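Long-range contacts in TIR-NB-LRR type resistance protein RPV1 (PDB 5KU7), which belongs to the TIR-NB-LRR class of plant disease-resistance proteins, in which the TIR domain probably takes part in immune signalling: residues N71-R76 with E117-Y122; R109-S114 with A136-A141; R43-E48 with S75-D80. One frame throughout, in Å; residues are numbered along the deposited sequence.

Contact 1 (N71-R76 with E117-Y122); sequences NYAHSR and EAFAGY
The hydroxyl of Tyr122 donates to the backbone carbonyl of Ala73, with OH only 2.6 Å from O. The angle at that carbonyl oxygen, 140°, and a donor tilted 21° from the carbonyl plane place the phenol to one side of the C=O direction. The bond brings the rim of the ring up to the carbonyl: Ala73 O also lies near the ring plane, 3.2 Å from CE2 of Tyr122. On the other flank of the hydroxyl, Arg76 lays its aliphatic part obliquely against the phenol, CG of Arg76 being 3.7 Å from CE1 of Tyr122.

In the fold, this joins the loop between strand 61-68 of the parallel TIR sheet and helix 76-91 to helix 113-122. Ser75 closes that loop as N-cap of helix 76-91, its OG accepting from Cys78 N.

Beside the tyrosine the approach is apolar and close. CB of Ala73 meets CB of Ala118 at 3.7 Å, and His74 covers the same methyl from another direction. The His74 CB points away from the helix, but with CG anti to its own carbonyl carbon (chi1 -78°) the imidazole folds back. A CH-pi contact results, Ala118 CB standing 3.8 Å from the centroid of the His74 ring, over its face. Phe119, engaged in a cation-pi interaction with Arg134, reaches Ala73 CB more loosely, its CE1 4.3 Å away.

Contact 2 (R109-S114 with A136-A141); sequences RKQEGS and ALTEAA
Polar contacts centre on Thr138 and the carbonyl of Arg109. OG1 of Thr138 lies 2.9 Å from O of Arg109, at hydrogen-bonding distance, but its single proton also has Arg134 O, one turn earlier in helix 130-141, within reach, so the acceptor is not settled. NE2 of Gln111 is 3.3 Å from OG1 of Thr138, the two side chains crossing at about a right angle. Firmer partners hold that amide at both ends: NE2 donates to Val108 O, while OE1 accepts from Arg134 NE. A bend at chi2 (96°) turns the Gln111 amide back toward the helix it follows and the helix it faces.

Gln111 leaves the helix with positive phi (56°) as the C-prime residue of a Schellman motif closing helix 105-110, in which Glu112 N pairs with His107 O and Gln111 N with Val108 O. In this TIR domain the end of helix 105-110 lies against helix 130-141.

Apolar contacts flank the polar group. CB of Ala141 touches CB of Arg109 at 3.8 Å, and CA of Arg109 approaches CA of Thr138 to 4.2 Å. The first torsion of Arg109 (-167°) carries its chain across Thr138, with CG of Arg109 4.1 Å from CG2 of Thr138. On the Gln111 side, CD1 of Leu137 rests 3.8 Å from CG of Gln111; Leu137 continues inward to Phe68 and Leu82.

Contact 3 (R43-E48 with S75-D80); sequences RLRRGE and SRWCLD
Trp77 has the largest share of the buried surface, lying with the rim of its indole along the backbone of residues 46-48. The carbonyl of Gly47 meets that rim in the ring plane, its O 3.0 Å from CZ2 of Trp77. Next to it, NE1 of Trp77 donates to O of Glu48 in a weak bond of 3.2 Å, bent to 133° at the hydrogen. At the far end of the indole, CD of Arg45 packs 3.9 Å from CZ3 of Trp77, while the Arg45 guanidinium turns to Asp41 and Glu53 in salt bridges.

Segment 43-48, between strand 38-39 and helix 52-59, corresponds to the BB loop of TIR domains, and Trp77 stands in the first turn of helix 76-91, so the loop is laid against a helix start.

Glu48 comes second in buried area. Its carbonyl oxygen takes another weak bond, from NH2 of Arg76 at 3.4 Å. The first torsion of Glu48 (174°) swings CG opposite the backbone N and close to the guanidinium, 3.2 Å from NH2 of Arg76. The carboxylate can probably act only through charge: OE1 of Glu48 is 4.3 Å from NH2 of Arg76 and well out of the guanidinium plane.

Overall arrangement
All three contacts lie within one TIR domain, among the loops and helices that surround its parallel sheet. Contacts 1 and 2 have centres about 11 Å apart, share helix 113-122 and alternate along the chain: 71-76, 109-114, 117-122, 136-141. They meet where Phe119 touches both Gln111 and Leu137. Contact 3, centred about 13 Å from the centre of contact 1, begins earlier, at 43-48, and shares Ser75 and Arg76 with it. Contacts 2 and 3, whose centres are about 19 Å apart, come in series and touch through Leu137 and Leu79. The start of helix 76-91 and its preceding loop thus lie between the BB loop and helix 113-122, with Leu79 reaching helix 130-141.

Contact 1 (N71-R76 with E117-Y122)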
# COMPACT_ATOMS: atom_id res chain seq x y z
N ASN A 71 6.38 -10.69 -10.72
CA ASN A 71 6.30 -10.84 -12.17
C ASN A 71 7.11 -9.81 -12.94
O ASN A 71 6.83 -9.57 -14.11
CB ASN A 71 4.85 -10.78 -12.61
CG ASN A 71 4.02 -11.88 -11.99
OD1 ASN A 71 4.20 -13.05 -12.29
ND2 ASN A 71 3.11 -11.50 -11.10
N TYR A 72 8.09 -9.22 -12.27
CA TYR A 72 8.97 -8.23 -12.90
C TYR A 72 9.66 -8.77 -14.16
O TYR A 72 9.67 -8.11 -15.20
CB TYR A 72 10.01 -7.77 -11.88
CG TYR A 72 10.91 -6.65 -12.32
CD1 TYR A 72 12.05 -6.90 -13.09
CD2 TYR A 72 10.67 -5.34 -11.93
CE1 TYR A 72 12.90 -5.89 -13.46
CE2 TYR A 72 11.51 -4.32 -12.31
CZ TYR A 72 12.63 -4.59 -13.07
OH TYR A 72 13.48 -3.57 -13.45
N ALA A 73 10.22 -9.97 -14.08
CA ALA A 73 10.93 -10.53 -15.21
C ALA A 73 9.97 -10.98 -16.31
O ALA A 73 10.41 -11.32 -17.41
CB ALA A 73 11.81 -11.70 -14.77
N HIS A 74 8.67 -10.97 -16.02
CA HIS A 74 7.69 -11.34 -17.04
C HIS A 74 7.43 -10.18 -17.99
O HIS A 74 6.56 -10.27 -18.87
CB HIS A 74 6.38 -11.80 -16.42
CG HIS A 74 6.41 -13.19 -15.89
ND1 HIS A 74 6.97 -13.51 -14.67
CD2 HIS A 74 5.98 -14.36 -16.42
CE1 HIS A 74 6.86 -14.81 -14.46
NE2 HIS A 74 6.27 -15.35 -15.51
N SER A 75 8.13 -9.08 -17.79
CA SER A 75 7.97 -7.96 -18.67
C SER A 75 9.30 -7.65 -19.32
O SER A 75 10.26 -7.30 -18.64
CB SER A 75 7.41 -6.75 -17.92
OG SER A 75 7.63 -5.55 -18.64
N ARG A 76 9.35 -7.78 -20.64
CA ARG A 76 10.56 -7.51 -21.39
C ARG A 76 10.93 -6.06 -21.21
O ARG A 76 12.12 -5.73 -21.10
CB ARG A 76 10.39 -7.84 -22.88
CG ARG A 76 9.84 -9.23 -23.13
CD ARG A 76 9.97 -9.63 -24.59
NE ARG A 76 9.57 -8.56 -25.49
CZ ARG A 76 8.36 -8.45 -26.03
NH1 ARG A 76 7.42 -9.35 -25.75
NH2 ARG A 76 8.09 -7.43 -26.84
N GLU A 117 10.47 -18.93 -14.24
CA GLU A 117 9.35 -19.22 -15.13
C GLU A 117 9.30 -18.22 -16.27
O GLU A 117 9.00 -18.58 -17.41
CB GLU A 117 8.03 -19.20 -14.37
CG GLU A 117 7.90 -20.28 -13.31
CD GLU A 117 6.74 -20.02 -12.37
OE1 GLU A 117 5.91 -19.14 -12.69
OE2 GLU A 117 6.65 -20.70 -11.33
N ALA A 118 9.62 -16.97 -15.95
CA ALA A 118 9.66 -15.90 -16.94
C ALA A 118 10.56 -16.30 -18.10
O ALA A 118 10.13 -16.32 -19.26
CB ALA A 118 10.14 -14.60 -16.30
N PHE A 119 11.80 -16.62 -17.76
CA PHE A 119 12.79 -16.99 -18.75
C PHE A 119 12.45 -18.21 -19.58
O PHE A 119 12.88 -18.31 -20.73
CB PHE A 119 14.14 -17.19 -18.07
CG PHE A 119 14.82 -15.91 -17.76
CD1 PHE A 119 14.44 -15.17 -16.66
CD2 PHE A 119 15.79 -15.42 -18.61
CE1 PHE A 119 15.05 -13.97 -16.38
CE2 PHE A 119 16.40 -14.22 -18.34
CZ PHE A 119 16.04 -13.49 -17.22
N ALA A 120 11.69 -19.14 -19.00
CA ALA A 120 11.25 -20.29 -19.77
C ALA A 120 10.51 -19.81 -21.02
O ALA A 120 10.79 -20.25 -22.13
CB ALA A 120 10.37 -21.20 -18.94
N GLY A 121 9.61 -18.84 -20.83
CA GLY A 121 8.83 -18.30 -21.92
C GLY A 121 9.64 -17.51 -22.94
O GLY A 121 9.23 -17.36 -24.09
N TYR A 122 10.80 -17.02 -22.53
CA TYR A 122 11.64 -16.22 -23.43
C TYR A 122 12.45 -17.09 -24.38
O TYR A 122 12.91 -16.63 -25.43
CB TYR A 122 12.57 -15.32 -22.63
CG TYR A 122 11.83 -14.22 -21.90
CD1 TYR A 122 10.70 -13.64 -22.46
CD2 TYR A 122 12.25 -13.77 -20.66
CE1 TYR A 122 10.00 -12.65 -21.80
CE2 TYR A 122 11.56 -12.77 -19.99
CZ TYR A 122 10.44 -12.21 -20.57
OH TYR A 122 9.75 -11.22 -19.92

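Contact 2 (R109-S114 with A136-A141)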
# COMPACT_ATOMS: atom_id res chain seq x y z
N ARG A 109 18.38 -13.14 -8.17
CA ARG A 109 19.80 -13.27 -8.46
C ARG A 109 20.05 -14.47 -9.35
O ARG A 109 20.90 -14.43 -10.24
CB ARG A 109 20.60 -13.40 -7.15
CG ARG A 109 22.10 -13.23 -7.27
CD ARG A 109 22.79 -13.19 -5.89
NE ARG A 109 22.59 -14.42 -5.13
CZ ARG A 109 21.78 -14.53 -4.08
NH1 ARG A 109 21.09 -13.48 -3.64
NH2 ARG A 109 21.66 -15.70 -3.46
N LYS A 110 19.31 -15.54 -9.10
CA LYS A 110 19.55 -16.80 -9.78
C LYS A 110 18.45 -17.15 -10.78
O LYS A 110 18.51 -18.17 -11.44
CB LYS A 110 19.70 -17.94 -8.75
CG LYS A 110 20.86 -17.71 -7.77
CD LYS A 110 21.17 -18.93 -6.90
CE LYS A 110 20.07 -19.32 -5.93
NZ LYS A 110 20.49 -20.55 -5.17
N GLN A 111 17.44 -16.28 -10.88
CA GLN A 111 16.29 -16.54 -11.76
C GLN A 111 15.63 -17.86 -11.43
O GLN A 111 15.47 -18.71 -12.30
CB GLN A 111 16.71 -16.53 -13.22
CG GLN A 111 17.14 -15.17 -13.70
CD GLN A 111 18.64 -15.00 -13.64
OE1 GLN A 111 19.37 -15.70 -14.34
NE2 GLN A 111 19.11 -14.08 -12.80
N GLU A 112 15.28 -18.03 -10.16
CA GLU A 112 14.49 -19.18 -9.71
C GLU A 112 13.07 -18.72 -9.40
O GLU A 112 12.74 -17.55 -9.57
CB GLU A 112 15.13 -19.83 -8.48
CG GLU A 112 16.49 -20.46 -8.78
CD GLU A 112 17.25 -20.92 -7.53
OE1 GLU A 112 16.78 -20.67 -6.40
OE2 GLU A 112 18.33 -21.54 -7.70
N GLY A 113 12.23 -19.66 -8.98
CA GLY A 113 10.82 -19.38 -8.76
C GLY A 113 10.17 -18.66 -9.93
O GLY A 113 10.40 -18.99 -11.09
N SER A 114 9.34 -17.68 -9.61
CA SER A 114 8.60 -16.96 -10.62
C SER A 114 9.55 -16.40 -11.67
O SER A 114 9.22 -16.38 -12.85
CB SER A 114 7.76 -15.83 -10.00
OG SER A 114 8.58 -14.80 -9.47
N ALA A 136 21.88 -8.64 -15.92
CA ALA A 136 21.36 -7.44 -15.27
C ALA A 136 20.60 -7.76 -13.97
O ALA A 136 20.69 -7.02 -12.98
CB ALA A 136 20.50 -6.67 -16.22
N LEU A 137 19.83 -8.85 -13.98
CA LEU A 137 19.13 -9.31 -12.78
C LEU A 137 20.13 -9.69 -11.70
O LEU A 137 20.05 -9.22 -10.57
CB LEU A 137 18.23 -10.50 -13.09
CG LEU A 137 16.95 -10.19 -13.86
CD1 LEU A 137 16.27 -11.48 -14.29
CD2 LEU A 137 16.01 -9.31 -13.03
N THR A 138 21.10 -10.53 -12.09
CA THR A 138 22.09 -11.05 -11.16
C THR A 138 22.93 -9.95 -10.52
O THR A 138 23.17 -9.97 -9.31
CB THR A 138 23.02 -12.05 -11.88
OG1 THR A 138 22.24 -13.09 -12.47
CG2 THR A 138 24.03 -12.67 -10.90
N GLU A 139 23.39 -9.00 -11.33
CA GLU A 139 24.14 -7.86 -10.82
C GLU A 139 23.29 -6.99 -9.89
O GLU A 139 23.70 -6.64 -8.78
CB GLU A 139 24.69 -7.02 -11.98
CG GLU A 139 25.81 -7.72 -12.75
CD GLU A 139 26.41 -6.85 -13.84
OE1 GLU A 139 25.97 -5.69 -13.99
OE2 GLU A 139 27.34 -7.31 -14.53
N ALA A 140 22.09 -6.64 -10.35
CA ALA A 140 21.20 -5.77 -9.58
C ALA A 140 20.90 -6.35 -8.20
O ALA A 140 20.84 -5.62 -7.22
CB ALA A 140 19.94 -5.53 -10.34
N ALA A 141 20.71 -7.67 -8.14
CA ALA A 141 20.31 -8.33 -6.90
C ALA A 141 21.47 -8.47 -5.91
O ALA A 141 21.26 -8.80 -4.74
CB ALA A 141 19.73 -9.71 -7.21

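Contact 3 (R43-E48 with S75-D80)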
# COMPACT_ATOMS: atom_id res chain seq x y z
N ARG A 43 2.48 7.03 -18.25
CA ARG A 43 1.97 7.25 -19.60
C ARG A 43 1.51 5.95 -20.24
O ARG A 43 1.99 4.87 -19.93
CB ARG A 43 3.03 7.90 -20.51
CG ARG A 43 3.68 9.15 -19.94
CD ARG A 43 2.66 10.23 -19.66
NE ARG A 43 3.17 11.58 -19.89
CZ ARG A 43 3.38 12.47 -18.92
NH1 ARG A 43 3.12 12.15 -17.66
NH2 ARG A 43 3.85 13.67 -19.22
N LEU A 44 0.56 6.08 -21.16
CA LEU A 44 0.15 4.98 -21.99
C LEU A 44 1.24 4.72 -23.01
O LEU A 44 1.70 5.64 -23.70
CB LEU A 44 -1.18 5.28 -22.69
CG LEU A 44 -1.57 4.23 -23.73
CD1 LEU A 44 -1.97 2.95 -23.03
CD2 LEU A 44 -2.68 4.73 -24.65
N ARG A 45 1.65 3.47 -23.12
CA ARG A 45 2.71 3.14 -24.05
C ARG A 45 2.36 1.86 -24.77
O ARG A 45 1.76 0.96 -24.20
CB ARG A 45 4.05 3.00 -23.33
CG ARG A 45 4.37 4.16 -22.41
CD ARG A 45 5.87 4.32 -22.27
NE ARG A 45 6.19 5.36 -21.31
CZ ARG A 45 6.50 6.61 -21.61
NH1 ARG A 45 6.53 7.01 -22.89
NH2 ARG A 45 6.78 7.47 -20.64
N ARG A 46 2.72 1.80 -26.04
CA ARG A 46 2.52 0.58 -26.79
C ARG A 46 3.73 0.37 -27.69
O ARG A 46 4.70 1.13 -27.62
CB ARG A 46 1.19 0.63 -27.56
CG ARG A 46 1.18 1.30 -28.93
CD ARG A 46 -0.23 1.21 -29.55
NE ARG A 46 -0.30 1.71 -30.93
CZ ARG A 46 -1.42 1.83 -31.63
NH1 ARG A 46 -2.59 1.50 -31.10
NH2 ARG A 46 -1.39 2.29 -32.88
N GLY A 47 3.70 -0.69 -28.48
CA GLY A 47 4.84 -1.02 -29.32
C GLY A 47 5.74 -2.02 -28.63
O GLY A 47 5.85 -2.03 -27.41
N GLU A 48 6.40 -2.86 -29.43
CA GLU A 48 7.19 -3.97 -28.92
C GLU A 48 8.45 -3.51 -28.20
O GLU A 48 8.89 -4.14 -27.24
CB GLU A 48 7.57 -4.91 -30.07
CG GLU A 48 8.52 -6.04 -29.68
CD GLU A 48 8.71 -7.06 -30.79
OE1 GLU A 48 7.73 -7.74 -31.14
OE2 GLU A 48 9.84 -7.17 -31.32
N SER A 75 8.13 -9.08 -17.79
CA SER A 75 7.97 -7.96 -18.67
C SER A 75 9.30 -7.65 -19.32
O SER A 75 10.26 -7.30 -18.64
CB SER A 75 7.41 -6.75 -17.92
OG SER A 75 7.63 -5.55 -18.64
N ARG A 76 9.35 -7.78 -20.64
CA ARG A 76 10.56 -7.51 -21.39
C ARG A 76 10.93 -6.06 -21.21
O ARG A 76 12.12 -5.73 -21.10
CB ARG A 76 10.39 -7.84 -22.88
CG ARG A 76 9.84 -9.23 -23.13
CD ARG A 76 9.97 -9.63 -24.59
NE ARG A 76 9.57 -8.56 -25.49
CZ ARG A 76 8.36 -8.45 -26.03
NH1 ARG A 76 7.42 -9.35 -25.75
NH2 ARG A 76 8.09 -7.43 -26.84
N TRP A 77 9.93 -5.18 -21.16
CA TRP A 77 10.18 -3.77 -20.92
C TRP A 77 10.88 -3.57 -19.59
O TRP A 77 11.86 -2.83 -19.52
CB TRP A 77 8.88 -2.95 -20.97
CG TRP A 77 8.37 -2.70 -22.36
CD1 TRP A 77 8.21 -3.63 -23.36
CD2 TRP A 77 7.91 -1.45 -22.90
NE1 TRP A 77 7.71 -3.02 -24.50
CE2 TRP A 77 7.51 -1.69 -24.24
CE3 TRP A 77 7.81 -0.15 -22.38
CZ2 TRP A 77 7.02 -0.67 -25.06
CZ3 TRP A 77 7.32 0.86 -23.21
CH2 TRP A 77 6.93 0.59 -24.54
N CYS A 78 10.40 -4.23 -18.53
CA CYS A 78 11.10 -4.15 -17.24
C CYS A 78 12.58 -4.61 -17.40
O CYS A 78 13.51 -3.95 -16.91
CB CYS A 78 10.38 -5.00 -16.18
SG CYS A 78 8.82 -4.23 -15.54
N LEU A 79 12.79 -5.72 -18.10
CA LEU A 79 14.14 -6.26 -18.26
C LEU A 79 15.02 -5.32 -19.08
O LEU A 79 16.19 -5.09 -18.73
CB LEU A 79 14.10 -7.67 -18.88
CG LEU A 79 13.56 -8.74 -17.95
CD1 LEU A 79 13.61 -10.11 -18.56
CD2 LEU A 79 14.32 -8.73 -16.62
N ASP A 80 14.48 -4.79 -20.17
CA ASP A 80 15.26 -3.87 -21.01
C ASP A 80 15.56 -2.62 -20.20
O ASP A 80 16.64 -2.04 -20.31
CB ASP A 80 14.52 -3.53 -22.30
CG ASP A 80 14.58 -4.66 -23.31
OD1 ASP A 80 15.53 -5.47 -23.24
OD2 ASP A 80 13.68 -4.73 -24.18